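Side-chain contacts in erythrocyte binding antigen 140 (Plasmodium falciparum, PDB 4GF2), which probably binds a host receptor on the erythrocyte surface through its two Duffy binding-like domains, as an adhesin of invasion: residues D38-L43 with G103-F108; K19-I24 with N184-M189. The protein carries 3 engineered substitutions. All coordinates share one frame; numbering follows the deposited sequence.

Interaction 1 of 2, residues D38-L43 with G103-F108; sequences DRKIQL and GDDMDF
The short helix 38-41 faces the irregular loop that joins helices 83-101 and 110-127, and the two backbones come nearest at I41 and D107, whose CA atoms lie 7.5 Å apart. K40 bridges this gap. The lysine's first torsion is extended (chi1 174°), and the chain then bends at chi2 and chi4, which brings its ammonium group between two carboxylates. K40 NZ donates to D107 OD2 at 2.8 Å and to D105 OD2 at 2.9 Å, both bonds being salt bridges, and one buried lysine thereby ties down two acidic residues of the loop. The carboxylates receive it differently. D105 approaches from the direction opposite to the lysine and offers the syn lone pair of OD2, on the side of its other oxygen; D107 lies across the lysine chain and uses the anti lone pair of OD2. The chain touches both acids on its way: K40 CG rests 3.5 Å from D107 OD2, and CE passes beside D105. T112 OG1 shares that same oxygen of D107, which would help to fix the rotation of the carboxylate. At D105 the remaining oxygen turns back on its own loop: D105 OD1 accepts from D107 N at 2.8 Å, the amide standing above the carboxylate plane, 53° out of it, and Q175 NE2 adds a further bond to OD1. Two negative groups so close to the ammonium would probably favour its charged form. Beside the lysine, I41 makes a slight contact with D107 and also packs on R26 of strand 23-27. The arrangement is an Asx turn locked into a salt-bridge network, joining a short helix to an interhelical loop within the first Duffy binding-like domain.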
loop_
_atom_site.group_PDB
_atom_site.type_symbol
_atom_site.label_atom_id
_atom_site.label_comp_id
_atom_site.label_asym_id
_atom_site.label_seq_id
_atom_site.Cartn_x
_atom_site.Cartn_y
_atom_site.Cartn_z
ATOM N N ASP A 38 8.990 -27.906 5.545
ATOM C CA ASP A 38 10.345 -28.155 5.079
ATOM C C ASP A 38 10.973 -29.293 5.889
ATOM O O ASP A 38 11.821 -30.036 5.390
ATOM C CB ASP A 38 11.186 -26.884 5.192
ATOM C CG ASP A 38 12.348 -26.867 4.223
ATOM O OD1 ASP A 38 12.252 -27.534 3.173
ATOM O OD2 ASP A 38 13.356 -26.184 4.505
ATOM N N ARG A 39 10.542 -29.437 7.137
ATOM C CA ARG A 39 11.044 -30.514 7.977
ATOM C C ARG A 39 10.777 -31.862 7.313
ATOM O O ARG A 39 11.621 -32.756 7.346
ATOM C CB ARG A 39 10.404 -30.476 9.365
ATOM C CG ARG A 39 10.884 -31.604 10.284
ATOM C CD ARG A 39 9.962 -31.802 11.476
ATOM N NE ARG A 39 8.560 -31.818 11.072
ATOM C CZ ARG A 39 7.959 -32.831 10.457
ATOM N NH1 ARG A 39 8.626 -33.938 10.163
ATOM N NH2 ARG A 39 6.679 -32.731 10.133
ATOM N N LYS A 40 9.601 -32.001 6.708
ATOM C CA LYS A 40 9.233 -33.228 6.011
ATOM C C LYS A 40 10.010 -33.368 4.702
ATOM O O LYS A 40 10.449 -34.457 4.343
ATOM C CB LYS A 40 7.729 -33.255 5.728
ATOM C CG LYS A 40 7.275 -34.434 4.875
ATOM C CD LYS A 40 7.591 -35.759 5.559
ATOM C CE LYS A 40 6.929 -36.938 4.853
ATOM N NZ LYS A 40 7.480 -37.175 3.490
ATOM N N ILE A 41 10.177 -32.263 3.991
ATOM C CA ILE A 41 10.939 -32.269 2.747
ATOM C C ILE A 41 12.352 -32.804 2.971
ATOM O O ILE A 41 12.893 -33.514 2.123
ATOM C CB ILE A 41 10.996 -30.860 2.124
ATOM C CG1 ILE A 41 9.618 -30.479 1.582
ATOM C CG2 ILE A 41 12.024 -30.796 0.996
ATOM C CD1 ILE A 41 9.501 -29.036 1.192
ATOM N N GLN A 42 12.937 -32.480 4.121
ATOM C CA GLN A 42 14.321 -32.854 4.402
ATOM C C GLN A 42 14.447 -34.077 5.304
ATOM O O GLN A 42 15.543 -34.400 5.768
ATOM C CB GLN A 42 15.067 -31.680 5.031
ATOM C CG GLN A 42 15.239 -30.497 4.095
ATOM C CD GLN A 42 16.377 -29.591 4.514
ATOM O OE1 GLN A 42 16.289 -28.883 5.518
ATOM N NE2 GLN A 42 17.459 -29.615 3.750
ATOM N N LEU A 43 13.332 -34.754 5.554
ATOM C CA LEU A 43 13.346 -35.972 6.352
ATOM C C LEU A 43 14.460 -36.889 5.862
ATOM O O LEU A 43 14.636 -37.072 4.659
ATOM C CB LEU A 43 11.998 -36.684 6.253
ATOM C CG LEU A 43 11.782 -37.835 7.240
ATOM C CD1 LEU A 43 11.610 -37.315 8.668
ATOM C CD2 LEU A 43 10.587 -38.690 6.826
ATOM N N GLY A 103 1.449 -45.176 3.771
ATOM C CA GLY A 103 0.621 -44.627 2.711
ATOM C C GLY A 103 -0.328 -43.520 3.137
ATOM O O GLY A 103 -1.425 -43.399 2.600
ATOM N N ASP A 104 0.090 -42.705 4.099
ATOM C CA ASP A 104 -0.692 -41.538 4.500
ATOM C C ASP A 104 0.190 -40.293 4.457
ATOM O O ASP A 104 0.550 -39.733 5.491
ATOM C CB ASP A 104 -1.279 -41.733 5.899
ATOM C CG ASP A 104 -2.084 -40.532 6.366
ATOM O OD1 ASP A 104 -2.609 -39.796 5.506
ATOM O OD2 ASP A 104 -2.186 -40.319 7.594
ATOM N N ASP A 105 0.532 -39.865 3.247
ATOM C CA ASP A 105 1.484 -38.779 3.064
ATOM C C ASP A 105 1.029 -37.815 1.973
ATOM O O ASP A 105 0.726 -38.227 0.853
ATOM C CB ASP A 105 2.851 -39.353 2.701
ATOM C CG ASP A 105 3.964 -38.338 2.840
ATOM O OD1 ASP A 105 3.658 -37.146 3.056
ATOM O OD2 ASP A 105 5.146 -38.731 2.729
ATOM N N MET A 106 0.983 -36.530 2.307
ATOM C CA MET A 106 0.627 -35.494 1.341
ATOM C C MET A 106 1.857 -35.009 0.573
ATOM O O MET A 106 1.737 -34.462 -0.524
ATOM C CB MET A 106 -0.042 -34.317 2.051
ATOM C CG MET A 106 -1.440 -34.623 2.562
ATOM S SD MET A 106 -2.037 -33.407 3.752
ATOM C CE MET A 106 -1.070 -33.843 5.194
ATOM N N ASP A 107 3.035 -35.215 1.157
ATOM C CA ASP A 107 4.300 -34.849 0.522
ATOM C C ASP A 107 4.578 -35.773 -0.663
ATOM O O ASP A 107 4.298 -36.968 -0.604
ATOM C CB ASP A 107 5.431 -34.926 1.553
ATOM C CG ASP A 107 6.797 -34.629 0.960
ATOM O OD1 ASP A 107 6.891 -33.829 0.003
ATOM O OD2 ASP A 107 7.784 -35.200 1.471
ATOM N N PHE A 108 5.124 -35.215 -1.741
ATOM C CA PHE A 108 5.310 -35.972 -2.976
ATOM C C PHE A 108 6.518 -35.483 -3.772
ATOM O O PHE A 108 7.174 -34.512 -3.400
ATOM C CB PHE A 108 4.062 -35.846 -3.845
ATOM C CG PHE A 108 3.907 -34.494 -4.483
ATOM C CD1 PHE A 108 3.370 -33.433 -3.773
ATOM C CD2 PHE A 108 4.310 -34.283 -5.791
ATOM C CE1 PHE A 108 3.229 -32.188 -4.360
ATOM C CE2 PHE A 108 4.173 -33.041 -6.383
ATOM C CZ PHE A 108 3.632 -31.993 -5.667
#

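Interaction 2 of 2, residues K19-I24 with N184-M189; sequences KSIKWI and NENFLM
N186 projects from helix 175-202 against W23 and I21, and this is where the two segments fit most closely. Its side-chain oxygen takes the indole N-H in a nearly straight bond: W23 NE1 donates to N186 OD1 at 3.0 Å, with an angle of 161° at the hydrogen. The acceptor lies at the ring edge, only 5° out of the indole plane, and the donor meets a lone pair in the carbonyl plane, although ring and amide planes are turned 51° apart. Thus the polar atom of a buried tryptophan is satisfied. Crossing the asparagine at about a right angle, I21 sets its branch methyl CG2 3.5 Å from N186 CG; the methyl is placed there by a first torsion that sets CG2 anti to the backbone N. W23 begins strand 23-27 of the small two-stranded hairpin sheet, so the bond pins the entry of this hairpin to a long helix of the mainly helical Duffy binding-like fold. W183, one turn back on that helix, meets the W23 ring edge-to-face.

Further along the helix the fit slackens. M189, an exposed residue, bends at chi3 and brings just its terminal methyl over to the isoleucine, with M189 CE 3.8 Å from I21 CD1. N186 ND2, still beside I21, is hydrogen-bonded to a glycerol, probably from the crystallisation liquor, which E185 OE1 binds as well. Another glycerol is bound by the backbone N atoms of K19 and S20.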
loop_
_atom_site.group_PDB
_atom_site.type_symbol
_atom_site.label_atom_id
_atom_site.label_comp_id
_atom_site.label_asym_id
_atom_site.label_seq_id
_atom_site.Cartn_x
_atom_site.Cartn_y
_atom_site.Cartn_z
ATOM N N LYS A 19 17.674 -24.258 8.662
ATOM C CA LYS A 19 17.242 -23.901 10.012
ATOM C C LYS A 19 15.896 -23.175 10.039
ATOM O O LYS A 19 15.138 -23.300 11.001
ATOM C CB LYS A 19 18.300 -23.033 10.685
ATOM C CG LYS A 19 19.473 -23.811 11.252
ATOM C CD LYS A 19 20.557 -22.869 11.761
ATOM C CE LYS A 19 21.290 -23.437 12.962
ATOM N NZ LYS A 19 20.450 -23.394 14.197
ATOM N N SER A 20 15.606 -22.406 8.994
ATOM C CA SER A 20 14.350 -21.671 8.923
ATOM C C SER A 20 13.170 -22.632 8.870
ATOM O O SER A 20 13.263 -23.708 8.283
ATOM C CB SER A 20 14.332 -20.763 7.697
ATOM O OG SER A 20 15.360 -19.794 7.773
ATOM N N ILE A 21 12.066 -22.241 9.499
ATOM C CA ILE A 21 10.842 -23.030 9.479
ATOM C C ILE A 21 9.885 -22.454 8.437
ATOM O O ILE A 21 9.404 -21.332 8.581
ATOM C CB ILE A 21 10.157 -23.029 10.859
ATOM C CG1 ILE A 21 11.102 -23.593 11.924
ATOM C CG2 ILE A 21 8.881 -23.846 10.818
ATOM C CD1 ILE A 21 10.571 -23.481 13.350
ATOM N N LYS A 22 9.614 -23.220 7.384
ATOM C CA LYS A 22 8.755 -22.740 6.303
ATOM C C LYS A 22 7.812 -23.834 5.808
ATOM O O LYS A 22 8.050 -25.024 6.025
ATOM C CB LYS A 22 9.604 -22.217 5.142
ATOM C CG LYS A 22 10.523 -23.264 4.539
ATOM C CD LYS A 22 11.563 -22.653 3.611
ATOM C CE LYS A 22 10.981 -22.306 2.258
ATOM N NZ LYS A 22 12.033 -21.818 1.322
ATOM N N TRP A 23 6.738 -23.417 5.145
ATOM C CA TRP A 23 5.781 -24.350 4.568
ATOM C C TRP A 23 5.616 -24.069 3.084
ATOM O O TRP A 23 5.324 -22.942 2.681
ATOM C CB TRP A 23 4.437 -24.249 5.289
ATOM C CG TRP A 23 4.456 -24.860 6.658
ATOM C CD1 TRP A 23 5.054 -24.351 7.774
ATOM C CD2 TRP A 23 3.851 -26.096 7.056
ATOM N NE1 TRP A 23 4.860 -25.193 8.844
ATOM C CE2 TRP A 23 4.123 -26.273 8.430
ATOM C CE3 TRP A 23 3.105 -27.069 6.388
ATOM C CZ2 TRP A 23 3.676 -27.384 9.148
ATOM C CZ3 TRP A 23 2.658 -28.172 7.102
ATOM C CH2 TRP A 23 2.947 -28.320 8.468
ATOM N N ILE A 24 5.812 -25.100 2.269
ATOM C CA ILE A 24 5.796 -24.931 0.826
ATOM C C ILE A 24 4.544 -25.556 0.231
ATOM O O ILE A 24 4.282 -26.747 0.401
ATOM C CB ILE A 24 7.048 -25.548 0.184
ATOM C CG1 ILE A 24 8.305 -24.897 0.766
ATOM C CG2 ILE A 24 7.026 -25.354 -1.322
ATOM C CD1 ILE A 24 9.349 -25.893 1.220
ATOM N N ASN A 184 0.221 -24.697 13.274
ATOM C CA ASN A 184 -0.342 -23.759 14.235
ATOM C C ASN A 184 0.725 -23.243 15.193
ATOM O O ASN A 184 0.793 -22.044 15.469
ATOM C CB ASN A 184 -1.472 -24.413 15.026
ATOM C CG ASN A 184 -2.159 -23.445 15.975
ATOM O OD1 ASN A 184 -2.255 -22.248 15.701
ATOM N ND2 ASN A 184 -2.638 -23.961 17.099
ATOM N N GLU A 185 1.562 -24.146 15.694
ATOM C CA GLU A 185 2.643 -23.766 16.599
ATOM C C GLU A 185 3.696 -22.919 15.882
ATOM O O GLU A 185 4.138 -21.900 16.408
ATOM C CB GLU A 185 3.290 -25.005 17.221
ATOM C CG GLU A 185 2.399 -25.721 18.226
ATOM C CD GLU A 185 2.977 -27.053 18.686
ATOM O OE1 GLU A 185 3.656 -27.724 17.879
ATOM O OE2 GLU A 185 2.751 -27.427 19.857
ATOM N N ASN A 186 4.098 -23.337 14.685
ATOM C CA ASN A 186 5.054 -22.563 13.907
ATOM C C ASN A 186 4.527 -21.147 13.702
ATOM O O ASN A 186 5.280 -20.172 13.753
ATOM C CB ASN A 186 5.318 -23.207 12.539
ATOM C CG ASN A 186 5.955 -24.593 12.634
ATOM O OD1 ASN A 186 5.817 -25.405 11.714
ATOM N ND2 ASN A 186 6.658 -24.865 13.729
ATOM N N PHE A 187 3.222 -21.047 13.476
ATOM C CA PHE A 187 2.581 -19.777 13.157
ATOM C C PHE A 187 2.573 -18.809 14.334
ATOM O O PHE A 187 2.942 -17.646 14.188
ATOM C CB PHE A 187 1.146 -20.029 12.699
ATOM C CG PHE A 187 0.333 -18.781 12.553
ATOM C CD1 PHE A 187 0.537 -17.930 11.484
ATOM C CD2 PHE A 187 -0.642 -18.464 13.480
ATOM C CE1 PHE A 187 -0.212 -16.783 11.347
ATOM C CE2 PHE A 187 -1.391 -17.317 13.345
ATOM C CZ PHE A 187 -1.178 -16.477 12.279
ATOM N N LEU A 188 2.143 -19.292 15.496
ATOM C CA LEU A 188 2.042 -18.448 16.680
ATOM C C LEU A 188 3.411 -17.940 17.111
ATOM O O LEU A 188 3.534 -16.839 17.640
ATOM C CB LEU A 188 1.377 -19.211 17.829
ATOM C CG LEU A 188 -0.086 -19.598 17.582
ATOM C CD1 LEU A 188 -0.623 -20.453 18.716
ATOM C CD2 LEU A 188 -0.953 -18.360 17.388
ATOM N N MET A 189 4.440 -18.741 16.876
ATOM C CA MET A 189 5.785 -18.368 17.278
ATOM C C MET A 189 6.288 -17.230 16.400
ATOM O O MET A 189 6.747 -16.201 16.897
ATOM C CB MET A 189 6.720 -19.574 17.181
ATOM C CG MET A 189 8.131 -19.309 17.673
ATOM S SD MET A 189 9.076 -20.830 17.904
ATOM C CE MET A 189 9.123 -21.468 16.231
#

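In the fold
Interactions 1 and 2 lie in the first Duffy binding-like domain, their centres 15 Å apart, and interaction 1 is nested along the chain within the loop that interaction 2 closes. Each holds a neighbouring part of the hairpin region to a different element, the 103-108 loop in interaction 1 and helix 175-202 in interaction 2. The backbone ties them together, as D38 N probably bonds to K22 O. Their chemistry differs. Charge holds 38-43 to 103-108 around buried K40 and D107, with no exposed residue touching, whereas 19-24 meets 184-189 through one neutral hydrogen bond and apolar methyls, running from buried W23 to exposed M189.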